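Long-range contacts in spondin-1 (Homo sapiens, PDB 2ZOT), which is a secreted extracellular-matrix glycoprotein that probably takes part in cell adhesion, represented here by its beta-sandwich reeler domain: residues Gly26-Gly31 against Ile143-Glu148; Val54-Ala59 against Leu133-Val138; Thr68-Arg73 against Cys102-Thr107; Glu34-Val39 against Glu148-Lys153. All coordinates share one frame; numbering follows the deposited sequence.

Contact 1: Gly26-Gly31 against Ile143-Glu148; sequences GTRREG and IYFQDE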
loop_
_atom_site.group_PDB
_atom_site.type_symbol
_atom_site.label_atom_id
_atom_site.label_comp_id
_atom_site.label_asym_id
_atom_site.label_seq_id
_atom_site.Cartn_x
_atom_site.Cartn_y
_atom_site.Cartn_z
ATOM N N GLY A 26 5.212 12.609 -9.459
ATOM C CA GLY A 26 5.992 11.535 -8.849
ATOM C C GLY A 26 7.444 11.437 -9.284
ATOM O O GLY A 26 7.787 11.732 -10.422
ATOM N N THR A 27 8.297 11.037 -8.351
ATOM C CA THR A 27 9.645 10.566 -8.666
ATOM C C THR A 27 9.681 9.056 -8.478
ATOM O O THR A 27 9.385 8.536 -7.403
ATOM C CB THR A 27 10.704 11.204 -7.768
ATOM O OG1 THR A 27 10.258 11.128 -6.411
ATOM C CG2 THR A 27 10.905 12.659 -8.131
ATOM N N ARG A 28 10.008 8.350 -9.547
ATOM C CA ARG A 28 10.106 6.907 -9.503
ATOM C C ARG A 28 11.358 6.547 -8.709
ATOM O O ARG A 28 12.424 7.103 -8.940
ATOM C CB ARG A 28 10.163 6.375 -10.936
ATOM C CG ARG A 28 10.565 4.925 -11.094
ATOM C CD ARG A 28 10.547 4.515 -12.569
ATOM N NE ARG A 28 9.188 4.466 -13.104
ATOM C CZ ARG A 28 8.327 3.472 -12.892
ATOM N NH1 ARG A 28 7.113 3.534 -13.419
ATOM N NH2 ARG A 28 8.668 2.421 -12.154
ATOM N N ARG A 29 11.223 5.648 -7.747
ATOM C CA ARG A 29 12.378 5.172 -7.005
ATOM C C ARG A 29 12.261 3.666 -6.782
ATOM O O ARG A 29 11.621 3.202 -5.834
ATOM C CB ARG A 29 12.546 5.942 -5.688
ATOM C CG ARG A 29 13.901 5.751 -5.037
ATOM C CD ARG A 29 13.979 6.423 -3.681
ATOM N NE ARG A 29 15.367 6.521 -3.231
ATOM C CZ ARG A 29 15.756 6.810 -1.991
ATOM N NH1 ARG A 29 14.863 7.033 -1.042
ATOM N NH2 ARG A 29 17.048 6.868 -1.698
ATOM N N GLU A 30 12.862 2.907 -7.682
ATOM C CA GLU A 30 12.789 1.461 -7.646
ATOM C C GLU A 30 13.760 0.944 -6.595
ATOM O O GLU A 30 14.761 1.587 -6.306
ATOM C CB GLU A 30 13.148 0.909 -9.022
ATOM C CG GLU A 30 12.239 -0.192 -9.528
ATOM C CD GLU A 30 10.856 0.299 -9.946
ATOM O OE1 GLU A 30 10.662 1.519 -10.148
ATOM O OE2 GLU A 30 9.955 -0.552 -10.085
ATOM N N GLY A 31 13.455 -0.211 -6.014
ATOM C CA GLY A 31 14.366 -0.858 -5.081
ATOM C C GLY A 31 14.048 -0.659 -3.613
ATOM O O GLY A 31 13.037 -0.060 -3.252
ATOM N N ILE A 143 7.026 13.118 -4.045
ATOM C CA ILE A 143 6.273 11.853 -3.991
ATOM C C ILE A 143 7.083 10.719 -4.616
ATOM O O ILE A 143 7.352 10.755 -5.816
ATOM C CB ILE A 143 4.929 11.911 -4.769
ATOM C CG1 ILE A 143 4.039 13.067 -4.304
ATOM C CG2 ILE A 143 4.180 10.584 -4.638
ATOM C CD1 ILE A 143 2.972 13.467 -5.338
ATOM N N TYR A 144 7.451 9.715 -3.820
ATOM C CA TYR A 144 8.158 8.535 -4.339
ATOM C C TYR A 144 7.214 7.376 -4.595
ATOM O O TYR A 144 6.249 7.179 -3.854
ATOM C CB TYR A 144 9.227 8.057 -3.366
ATOM C CG TYR A 144 10.303 9.061 -3.064
ATOM C CD1 TYR A 144 10.415 9.614 -1.789
ATOM C CD2 TYR A 144 11.225 9.449 -4.047
ATOM C CE1 TYR A 144 11.408 10.534 -1.494
ATOM C CE2 TYR A 144 12.223 10.379 -3.769
ATOM C CZ TYR A 144 12.308 10.914 -2.486
ATOM O OH TYR A 144 13.291 11.823 -2.184
ATOM N N PHE A 145 7.513 6.596 -5.629
ATOM C CA PHE A 145 6.721 5.418 -5.999
ATOM C C PHE A 145 7.596 4.429 -6.781
ATOM O O PHE A 145 8.723 4.765 -7.164
ATOM C CB PHE A 145 5.485 5.827 -6.814
ATOM C CG PHE A 145 5.793 6.267 -8.222
ATOM C CD1 PHE A 145 6.035 7.607 -8.510
ATOM C CD2 PHE A 145 5.828 5.344 -9.265
ATOM C CE1 PHE A 145 6.316 8.018 -9.816
ATOM C CE2 PHE A 145 6.107 5.748 -10.565
ATOM C CZ PHE A 145 6.348 7.086 -10.841
ATOM N N GLN A 146 7.080 3.223 -7.025
ATOM C CA GLN A 146 7.849 2.158 -7.692
ATOM C C GLN A 146 6.972 0.975 -8.108
ATOM O O GLN A 146 5.830 0.851 -7.666
ATOM C CB GLN A 146 8.976 1.650 -6.781
ATOM C CG GLN A 146 8.551 1.429 -5.330
ATOM C CD GLN A 146 9.373 0.387 -4.616
ATOM O OE1 GLN A 146 10.578 0.547 -4.415
ATOM N NE2 GLN A 146 8.718 -0.690 -4.215
ATOM N N ASP A 147 7.510 0.103 -8.953
ATOM C CA ASP A 147 6.834 -1.149 -9.282
ATOM C C ASP A 147 7.438 -2.324 -8.507
ATOM O O ASP A 147 6.717 -3.214 -8.063
ATOM C CB ASP A 147 6.853 -1.395 -10.793
ATOM C CG ASP A 147 6.053 -0.351 -11.566
ATOM O OD1 ASP A 147 4.842 -0.171 -11.283
ATOM O OD2 ASP A 147 6.635 0.289 -12.462
ATOM N N GLU A 148 8.757 -2.312 -8.335
ATOM C CA GLU A 148 9.453 -3.308 -7.520
ATOM C C GLU A 148 10.280 -2.641 -6.421
ATOM O O GLU A 148 10.860 -1.577 -6.642
ATOM C CB GLU A 148 10.353 -4.187 -8.395
ATOM C CG GLU A 148 9.609 -5.276 -9.162
ATOM C CD GLU A 148 10.520 -6.091 -10.068
ATOM O OE1 GLU A 148 11.410 -5.494 -10.707
ATOM O OE2 GLU A 148 10.346 -7.329 -10.151
#

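Contact 2: Val54-Ala59 against Leu133-Val138; sequences VTLSAA and LKASIV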
loop_
_atom_site.group_PDB
_atom_site.type_symbol
_atom_site.label_atom_id
_atom_site.label_comp_id
_atom_site.label_asym_id
_atom_site.label_seq_id
_atom_site.Cartn_x
_atom_site.Cartn_y
_atom_site.Cartn_z
ATOM N N VAL A 54 -1.645 -4.667 7.247
ATOM C CA VAL A 54 -0.626 -4.058 6.394
ATOM C C VAL A 54 -0.058 -2.816 7.093
ATOM O O VAL A 54 -0.815 -2.003 7.644
ATOM C CB VAL A 54 -1.186 -3.674 4.988
ATOM C CG1 VAL A 54 -0.106 -3.051 4.137
ATOM C CG2 VAL A 54 -1.757 -4.883 4.272
ATOM N N THR A 55 1.268 -2.675 7.073
ATOM C CA THR A 55 1.916 -1.525 7.701
ATOM C C THR A 55 2.933 -0.841 6.794
ATOM O O THR A 55 3.697 -1.502 6.088
ATOM C CB THR A 55 2.653 -1.903 8.984
ATOM O OG1 THR A 55 3.824 -2.641 8.631
ATOM C CG2 THR A 55 1.767 -2.727 9.934
ATOM N N LEU A 56 2.942 0.489 6.848
ATOM C CA LEU A 56 3.884 1.298 6.113
ATOM C C LEU A 56 4.802 2.013 7.100
ATOM O O LEU A 56 4.344 2.820 7.911
ATOM C CB LEU A 56 3.120 2.292 5.243
ATOM C CG LEU A 56 3.815 3.041 4.110
ATOM C CD1 LEU A 56 4.698 2.119 3.264
ATOM C CD2 LEU A 56 2.743 3.673 3.264
ATOM N N SER A 57 6.094 1.700 7.026
ATOM C CA SER A 57 7.067 2.103 8.039
ATOM C C SER A 57 8.231 2.901 7.482
ATOM O O SER A 57 8.625 2.737 6.323
ATOM C CB SER A 57 7.641 0.877 8.738
ATOM O OG SER A 57 6.762 0.402 9.719
ATOM N N ALA A 58 8.803 3.730 8.351
ATOM C CA ALA A 58 9.905 4.608 8.014
ATOM C C ALA A 58 11.010 4.379 9.013
ATOM O O ALA A 58 10.855 4.686 10.188
ATOM C CB ALA A 58 9.449 6.047 8.071
ATOM N N ALA A 59 12.131 3.854 8.537
ATOM C CA ALA A 59 13.256 3.475 9.388
ATOM C C ALA A 59 13.877 4.669 10.138
ATOM O O ALA A 59 13.586 5.815 9.807
ATOM C CB ALA A 59 14.313 2.759 8.538
ATOM N N LEU A 133 0.684 -5.428 -3.354
ATOM C CA LEU A 133 0.324 -4.218 -2.628
ATOM C C LEU A 133 1.431 -3.193 -2.851
ATOM O O LEU A 133 2.603 -3.481 -2.624
ATOM C CB LEU A 133 0.158 -4.522 -1.145
ATOM C CG LEU A 133 -0.902 -5.571 -0.794
ATOM C CD1 LEU A 133 -0.499 -6.399 0.418
ATOM C CD2 LEU A 133 -2.240 -4.908 -0.567
ATOM N N LYS A 134 1.058 -2.012 -3.331
ATOM C CA LYS A 134 2.027 -0.975 -3.674
ATOM C C LYS A 134 1.730 0.268 -2.864
ATOM O O LYS A 134 0.564 0.633 -2.677
ATOM C CB LYS A 134 1.942 -0.613 -5.164
ATOM C CG LYS A 134 1.982 -1.785 -6.122
ATOM C CD LYS A 134 1.399 -1.417 -7.480
ATOM C CE LYS A 134 2.453 -0.950 -8.469
ATOM N NZ LYS A 134 1.914 -0.920 -9.872
ATOM N N ALA A 135 2.777 0.928 -2.391
ATOM C CA ALA A 135 2.595 2.173 -1.670
ATOM C C ALA A 135 3.384 3.291 -2.326
ATOM O O ALA A 135 4.363 3.036 -3.028
ATOM C CB ALA A 135 2.999 2.011 -0.229
ATOM N N SER A 136 2.935 4.527 -2.122
ATOM C CA SER A 136 3.720 5.696 -2.506
ATOM C C SER A 136 3.947 6.512 -1.244
ATOM O O SER A 136 3.206 6.372 -0.278
ATOM C CB SER A 136 3.004 6.526 -3.567
ATOM O OG SER A 136 2.249 7.572 -2.979
ATOM N N ILE A 137 4.961 7.367 -1.258
ATOM C CA ILE A 137 5.431 8.037 -0.050
ATOM C C ILE A 137 5.781 9.495 -0.360
ATOM O O ILE A 137 6.540 9.782 -1.304
ATOM C CB ILE A 137 6.681 7.275 0.533
ATOM C CG1 ILE A 137 6.258 6.069 1.379
ATOM C CG2 ILE A 137 7.605 8.190 1.330
ATOM C CD1 ILE A 137 5.910 6.378 2.819
ATOM N N VAL A 138 5.213 10.413 0.419
ATOM C CA VAL A 138 5.693 11.791 0.401
ATOM C C VAL A 138 6.287 12.176 1.751
ATOM O O VAL A 138 5.636 12.076 2.794
ATOM C CB VAL A 138 4.642 12.827 -0.121
ATOM C CG1 VAL A 138 3.378 12.840 0.725
ATOM C CG2 VAL A 138 5.260 14.225 -0.206
#

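Contact 3: Thr68-Arg73 against Cys102-Thr107; sequences TLIALR and CPVAVT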
loop_
_atom_site.group_PDB
_atom_site.type_symbol
_atom_site.label_atom_id
_atom_site.label_comp_id
_atom_site.label_asym_id
_atom_site.label_seq_id
_atom_site.Cartn_x
_atom_site.Cartn_y
_atom_site.Cartn_z
ATOM N N THR A 68 -0.053 6.762 -0.270
ATOM C CA THR A 68 -1.235 6.097 -0.841
ATOM C C THR A 68 -0.987 4.592 -0.814
ATOM O O THR A 68 0.145 4.159 -0.590
ATOM C CB THR A 68 -1.546 6.523 -2.298
ATOM O OG1 THR A 68 -0.612 5.909 -3.202
ATOM C CG2 THR A 68 -1.510 8.036 -2.456
ATOM N N LEU A 69 -2.029 3.800 -1.061
ATOM C CA LEU A 69 -1.914 2.343 -0.988
ATOM C C LEU A 69 -3.032 1.633 -1.746
ATOM O O LEU A 69 -4.209 1.933 -1.563
ATOM C CB LEU A 69 -1.892 1.901 0.479
ATOM C CG LEU A 69 -1.723 0.444 0.893
ATOM C CD1 LEU A 69 -0.422 -0.123 0.374
ATOM C CD2 LEU A 69 -1.779 0.353 2.410
ATOM N N ILE A 70 -2.645 0.684 -2.592
ATOM C CA ILE A 70 -3.586 -0.108 -3.390
ATOM C C ILE A 70 -3.207 -1.596 -3.404
ATOM O O ILE A 70 -2.119 -1.977 -2.944
ATOM C CB ILE A 70 -3.637 0.394 -4.850
ATOM C CG1 ILE A 70 -2.226 0.682 -5.375
ATOM C CG2 ILE A 70 -4.511 1.633 -4.965
ATOM C CD1 ILE A 70 -2.108 0.631 -6.893
ATOM N N ALA A 71 -4.099 -2.427 -3.937
ATOM C CA ALA A 71 -3.774 -3.819 -4.233
ATOM C C ALA A 71 -4.117 -4.140 -5.680
ATOM O O ALA A 71 -5.104 -3.640 -6.210
ATOM C CB ALA A 71 -4.505 -4.747 -3.304
ATOM N N LEU A 72 -3.295 -4.971 -6.317
ATOM C CA LEU A 72 -3.485 -5.328 -7.724
ATOM C C LEU A 72 -3.125 -6.780 -7.984
ATOM O O LEU A 72 -2.212 -7.312 -7.355
ATOM C CB LEU A 72 -2.616 -4.442 -8.612
ATOM C CG LEU A 72 -3.047 -2.994 -8.808
ATOM C CD1 LEU A 72 -1.857 -2.159 -9.214
ATOM C CD2 LEU A 72 -4.149 -2.912 -9.847
ATOM N N ARG A 73 -3.838 -7.416 -8.913
ATOM C CA ARG A 73 -3.490 -8.768 -9.353
ATOM C C ARG A 73 -2.246 -8.680 -10.226
ATOM O O ARG A 73 -2.119 -7.761 -11.038
ATOM C CB ARG A 73 -4.620 -9.417 -10.161
ATOM C CG ARG A 73 -6.030 -8.980 -9.802
ATOM C CD ARG A 73 -7.003 -9.340 -10.921
ATOM N NE ARG A 73 -7.495 -10.709 -10.801
ATOM C CZ ARG A 73 -8.081 -11.396 -11.778
ATOM N NH1 ARG A 73 -8.498 -12.638 -11.553
ATOM N NH2 ARG A 73 -8.248 -10.855 -12.982
ATOM N N CYS A 102 -9.865 8.485 -5.278
ATOM C CA CYS A 102 -9.760 7.104 -5.772
ATOM C C CYS A 102 -10.168 6.160 -4.645
ATOM O O CYS A 102 -9.350 5.859 -3.774
ATOM C CB CYS A 102 -8.329 6.793 -6.238
ATOM S SG CYS A 102 -8.117 5.446 -7.465
ATOM N N PRO A 103 -11.435 5.699 -4.651
ATOM C CA PRO A 103 -12.020 4.956 -3.519
ATOM C C PRO A 103 -11.326 3.629 -3.204
ATOM O O PRO A 103 -11.379 3.157 -2.068
ATOM C CB PRO A 103 -13.472 4.719 -3.959
ATOM C CG PRO A 103 -13.458 4.853 -5.443
ATOM C CD PRO A 103 -12.394 5.859 -5.760
ATOM N N VAL A 104 -10.673 3.046 -4.203
ATOM C CA VAL A 104 -9.979 1.769 -4.054
ATOM C C VAL A 104 -8.607 1.929 -3.359
ATOM O O VAL A 104 -7.917 0.941 -3.062
ATOM C CB VAL A 104 -9.841 1.072 -5.436
ATOM C CG1 VAL A 104 -8.723 1.712 -6.269
ATOM C CG2 VAL A 104 -9.640 -0.433 -5.276
ATOM N N ALA A 105 -8.224 3.175 -3.101
ATOM C CA ALA A 105 -6.949 3.469 -2.461
ATOM C C ALA A 105 -7.125 3.936 -1.025
ATOM O O ALA A 105 -8.105 4.599 -0.686
ATOM C CB ALA A 105 -6.180 4.502 -3.257
ATOM N N VAL A 106 -6.170 3.567 -0.185
ATOM C CA VAL A 106 -6.086 4.073 1.171
ATOM C C VAL A 106 -4.990 5.132 1.205
ATOM O O VAL A 106 -3.920 4.945 0.644
ATOM C CB VAL A 106 -5.808 2.930 2.191
ATOM C CG1 VAL A 106 -5.193 3.462 3.486
ATOM C CG2 VAL A 106 -7.088 2.164 2.485
ATOM N N THR A 107 -5.276 6.249 1.860
ATOM C CA THR A 107 -4.334 7.343 1.957
ATOM C C THR A 107 -4.414 8.005 3.338
ATOM O O THR A 107 -5.343 7.748 4.114
ATOM C CB THR A 107 -4.587 8.372 0.829
ATOM O OG1 THR A 107 -3.546 9.356 0.820
ATOM C CG2 THR A 107 -5.949 9.053 1.000
#

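Contact 4: Glu34-Val39 against Glu148-Lys153; sequences EFSLRV and EGSLTK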
loop_
_atom_site.group_PDB
_atom_site.type_symbol
_atom_site.label_atom_id
_atom_site.label_comp_id
_atom_site.label_asym_id
_atom_site.label_seq_id
_atom_site.Cartn_x
_atom_site.Cartn_y
_atom_site.Cartn_z
ATOM N N GLU A 34 14.371 3.532 2.448
ATOM C CA GLU A 34 14.244 3.633 3.898
ATOM C C GLU A 34 12.790 3.537 4.350
ATOM O O GLU A 34 12.495 3.655 5.537
ATOM C CB GLU A 34 14.891 4.916 4.424
ATOM C CG GLU A 34 14.094 6.200 4.163
ATOM C CD GLU A 34 14.359 6.804 2.796
ATOM O OE1 GLU A 34 14.106 8.023 2.627
ATOM O OE2 GLU A 34 14.835 6.074 1.896
ATOM N N PHE A 35 11.895 3.324 3.387
ATOM C CA PHE A 35 10.461 3.157 3.617
ATOM C C PHE A 35 10.052 1.740 3.259
ATOM O O PHE A 35 10.514 1.206 2.254
ATOM C CB PHE A 35 9.682 4.149 2.763
ATOM C CG PHE A 35 9.884 5.571 3.175
ATOM C CD1 PHE A 35 10.625 6.438 2.380
ATOM C CD2 PHE A 35 9.360 6.043 4.379
ATOM C CE1 PHE A 35 10.824 7.759 2.764
ATOM C CE2 PHE A 35 9.559 7.353 4.772
ATOM C CZ PHE A 35 10.297 8.214 3.957
ATOM N N SER A 36 9.193 1.125 4.071
ATOM C CA SER A 36 8.853 -0.284 3.863
ATOM C C SER A 36 7.382 -0.627 4.044
ATOM O O SER A 36 6.729 -0.212 5.004
ATOM C CB SER A 36 9.712 -1.169 4.755
ATOM O OG SER A 36 11.071 -0.757 4.676
ATOM N N LEU A 37 6.872 -1.391 3.094
ATOM C CA LEU A 37 5.534 -1.917 3.160
ATOM C C LEU A 37 5.669 -3.405 3.416
ATOM O O LEU A 37 6.303 -4.115 2.635
ATOM C CB LEU A 37 4.807 -1.667 1.833
ATOM C CG LEU A 37 3.344 -2.103 1.701
ATOM C CD1 LEU A 37 2.430 -1.219 2.547
ATOM C CD2 LEU A 37 2.932 -2.047 0.256
ATOM N N ARG A 38 5.109 -3.879 4.525
ATOM C CA ARG A 38 5.111 -5.314 4.800
ATOM C C ARG A 38 3.863 -5.742 5.558
ATOM O O ARG A 38 3.035 -4.914 5.919
ATOM C CB ARG A 38 6.417 -5.774 5.485
ATOM C CG ARG A 38 6.817 -4.983 6.722
ATOM C CD ARG A 38 8.318 -5.092 6.984
ATOM N NE ARG A 38 8.807 -3.954 7.768
ATOM C CZ ARG A 38 10.010 -3.387 7.638
ATOM N NH1 ARG A 38 10.891 -3.836 6.741
ATOM N NH2 ARG A 38 10.335 -2.357 8.414
ATOM N N VAL A 39 3.709 -7.043 5.759
ATOM C CA VAL A 39 2.532 -7.570 6.415
ATOM C C VAL A 39 2.980 -8.185 7.717
ATOM O O VAL A 39 3.974 -8.916 7.753
ATOM C CB VAL A 39 1.801 -8.626 5.549
ATOM C CG1 VAL A 39 0.514 -9.088 6.234
ATOM C CG2 VAL A 39 1.498 -8.069 4.164
ATOM N N GLU A 148 8.757 -2.312 -8.335
ATOM C CA GLU A 148 9.453 -3.308 -7.520
ATOM C C GLU A 148 10.280 -2.641 -6.421
ATOM O O GLU A 148 10.860 -1.577 -6.642
ATOM C CB GLU A 148 10.353 -4.187 -8.395
ATOM C CG GLU A 148 9.609 -5.276 -9.162
ATOM C CD GLU A 148 10.520 -6.091 -10.068
ATOM O OE1 GLU A 148 11.410 -5.494 -10.707
ATOM O OE2 GLU A 148 10.346 -7.329 -10.151
ATOM N N GLY A 149 10.327 -3.270 -5.243
ATOM C CA GLY A 149 11.143 -2.786 -4.122
ATOM C C GLY A 149 10.423 -2.794 -2.790
ATOM O O GLY A 149 9.361 -3.414 -2.659
ATOM N N SER A 150 10.980 -2.083 -1.806
ATOM C CA SER A 150 10.464 -2.132 -0.426
ATOM C C SER A 150 9.073 -1.527 -0.216
ATOM O O SER A 150 8.437 -1.787 0.802
ATOM C CB SER A 150 11.465 -1.534 0.571
ATOM O OG SER A 150 11.679 -0.154 0.331
ATOM N N LEU A 151 8.605 -0.727 -1.170
ATOM C CA LEU A 151 7.234 -0.213 -1.159
ATOM C C LEU A 151 6.287 -1.136 -1.945
ATOM O O LEU A 151 5.172 -0.741 -2.308
ATOM C CB LEU A 151 7.187 1.197 -1.741
ATOM C CG LEU A 151 7.949 2.310 -1.019
ATOM C CD1 LEU A 151 8.332 3.407 -1.997
ATOM C CD2 LEU A 151 7.122 2.873 0.120
ATOM N N THR A 152 6.735 -2.367 -2.190
ATOM C CA THR A 152 5.969 -3.343 -2.961
ATOM C C THR A 152 5.999 -4.731 -2.313
ATOM O O THR A 152 7.069 -5.240 -1.985
ATOM C CB THR A 152 6.489 -3.390 -4.415
ATOM O OG1 THR A 152 5.962 -2.268 -5.135
ATOM C CG2 THR A 152 6.092 -4.678 -5.120
ATOM N N LYS A 153 4.827 -5.334 -2.123
ATOM C CA LYS A 153 4.743 -6.693 -1.575
ATOM C C LYS A 153 3.831 -7.604 -2.409
ATOM O O LYS A 153 2.615 -7.372 -2.491
ATOM C CB LYS A 153 4.277 -6.664 -0.110
ATOM C CG LYS A 153 4.306 -8.014 0.603
ATOM C CD LYS A 153 5.686 -8.334 1.177
ATOM C CE LYS A 153 5.742 -9.742 1.781
ATOM N NZ LYS A 153 5.879 -10.795 0.738
#

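Contact 1: Gly26-Gly31 against Ile143-Glu148
Phe145 and Arg28 carry the tight half of this contact. The Phe145 CG lies between its own backbone N and carbonyl carbon (chi1 73°), which lays the ring beside the neighbouring strand. There the CA of Arg28 sits over one ring face, 4.0 Å from the centroid, in a CH-pi contact, while Gly26 meets the ring edge. Beneath, two short parallel strands are zipped by backbone bonds: Thr27 N to Ile143 O at 2.7 Å, and Arg29 N to Phe145 O, also 2.7 Å. Ile143 O takes a second bond from Thr27 OG1, which comes from above the carbonyl plane.

The Arg28 chain turns at chi3 and brings one face of its guanidinium against the CE2 rim of the Phe145 ring, the planes 75° apart. Its NH2 reaches Asp147 OD2 at 3.0 Å and Glu30 OE1 at 3.0 Å, making a three-residue salt-bridge network with both carboxylates near the guanidinium plane. The other Glu30 oxygen, OE2, accepts from Asp147 N and Glu148 N, both at 2.8 Å and from the same face of the carboxylate.

The side of Thr27 and Tyr144 is looser. Tyr144 lies alongside Thr27, and the Arg29 guanidinium hangs 5.5 Å (CZ to centroid) over the Tyr144 ring, at most a weak attraction; its firmer partner is Glu34. Solvent reaches Arg28, Arg29 and Glu30. Beyond Phe145 the regular pairing gives way to a backbone bond from Gly31 N to Glu148 O and to the Glu30 carboxylate, which ties down two backbone N-H groups, and Arg28 probably offsets the closeness of the Glu30 and Asp147 carboxylates.

Contact 2: Val54-Ala59 against Leu133-Val138
Leu56 points toward the facing strand, and the methyl of Ala135 meets the fork of its side chain: Ala135 CB is 3.9 Å from Leu56 CD2 and 3.9 Å from Leu56 CD1. With CG anti to the backbone N (chi1 -165°), the leucine reaches across far enough to put its branch point beside Ile137 as well. Leu56 and Ile137 run past one another in opposite directions, each coming from its own sheet, so that the Ile137 tip, CD1, lies 4.1 Å from Leu56 CG. No hydrogen bond crosses here; strands 54-58 and 133-138 belong to the two different sheets of the beta-sandwich, packed face to face with their segment axes 9.6 Å apart and 33° from parallel. Alternation along each strand brings Val54 and Leu56 into contact from one side, and Leu133, Ala135 and Ile137 from the other. Two residues along from Leu56, Val54 makes the sparser pairing, its CG2 4.3 Å from Leu133 CD1. Leu37 flanks both Val54 and Leu56 from the adjoining strand 35-39, and Leu151 packs against both Leu56 and Ile137.

Contact 3: Thr68-Arg73 against Cys102-Thr107
Ile70 and Ala105 make the closest apolar touch, the CG2 methyl of Ile70 lying 3.7 Å from Ala105 CB. Because CG2 is anti to the carbonyl carbon while CG1 takes the place between N and C (chi1 43°), the short branch does the touching and the longer one leads away from the 102-107 segment. The same CG2 also brushes Val104 CG1 at 4.4 Å. On the opposite face of the sheet Leu69 and Val106 stand next to each other, CB to CB 4.4 Å, and both point into the sandwich interior, where Val119 and Phe88 of the other sheet receive them.

Between these two apolar layers runs the backbone join. Val106 N donates to Leu69 O at 2.9 Å, and Ala105 CA lies near the same oxygen. Farther out, Thr68 and Thr107 share the face of Ile70; Thr68 CG2 comes within 4.1 Å of Thr107 OG1, whose hydrogen-bond partner is Phe67 O.

At the other end, Cys102 to Ala105 form a type I beta turn closed by Ala105 N to Cys102 O at 3.0 Å, and Cys102 is held by its disulfide to Cys18. A turn thus leads into an antiparallel strand pairing, joining strand 66-73 to strand 106-108 within the mixed sheet of the reeler beta-sandwich.

Contact 4: Glu34-Val39 against Glu148-Lys153
At this edge of the beta-sandwich a break in strand 143-155 reaches across to the other sheet: Ser150 and Leu151, the middle residues of a type I beta turn from Gly149 to Thr152, meet Phe35, Ser36 and Leu37 of the outermost strand 35-39. The turn is closed by Thr152 N to Gly149 O at 2.9 Å, and the backbone angles of Gly149 are of a kind that calls for glycine.

Ser150 does the polar work with both its backbone and its side chain. Its carbonyl O receives Leu37 N at 2.8 Å. Its hydroxyl, swung between the backbone N and the carbonyl carbon (chi1 64°), turns to the strand and donates to Phe35 O at 2.6 Å, meeting that oxygen nearly along the C=O axis. The two bonds grip successive peptide groups of strand 35-39, one by its C=O and the other by its N-H. Ser150 OG in turn accepts from Thr33 N, so one hydroxyl links the turn to two points of the same chain stretch.

Leucines fill the buried side. Leu151 starts out away from the strand, yet its end bends back to set CD2 3.9 Å from Phe35 CB; beyond it, the Phe35 ring goes on to Ile137 and Ala58. Leu37 points toward the turn and then past it to Leu133. Lys153 meets the strand through the base of its side chain, CB being 4.3 Å from Leu37 O. Leu37 CD2 rests 3.6 Å from the carbonyl O of Leu151.

How the contacts relate
Contacts 2 and 3 are buried, contact 4 is partly so, and contact 1 lies at the surface. Contacts 1 and 3 each join strands within the mixed sheet, one parallel at its edge and rich in charge, the other antiparallel and lined with aliphatic groups. Contacts 2 and 4 span the two sheets: the first purely by apolar side chains, the second by a turn that adds hydrogen bonds. Strand 143-155 serves both contact 1 and contact 4, which share Glu148 and are tied by the Arg29-Glu34 salt bridge. Strand 131-138 of contact 2 pairs with strands of contacts 1, 3 and 4, and Leu37 touches Leu69, joining contact 4 to contact 3.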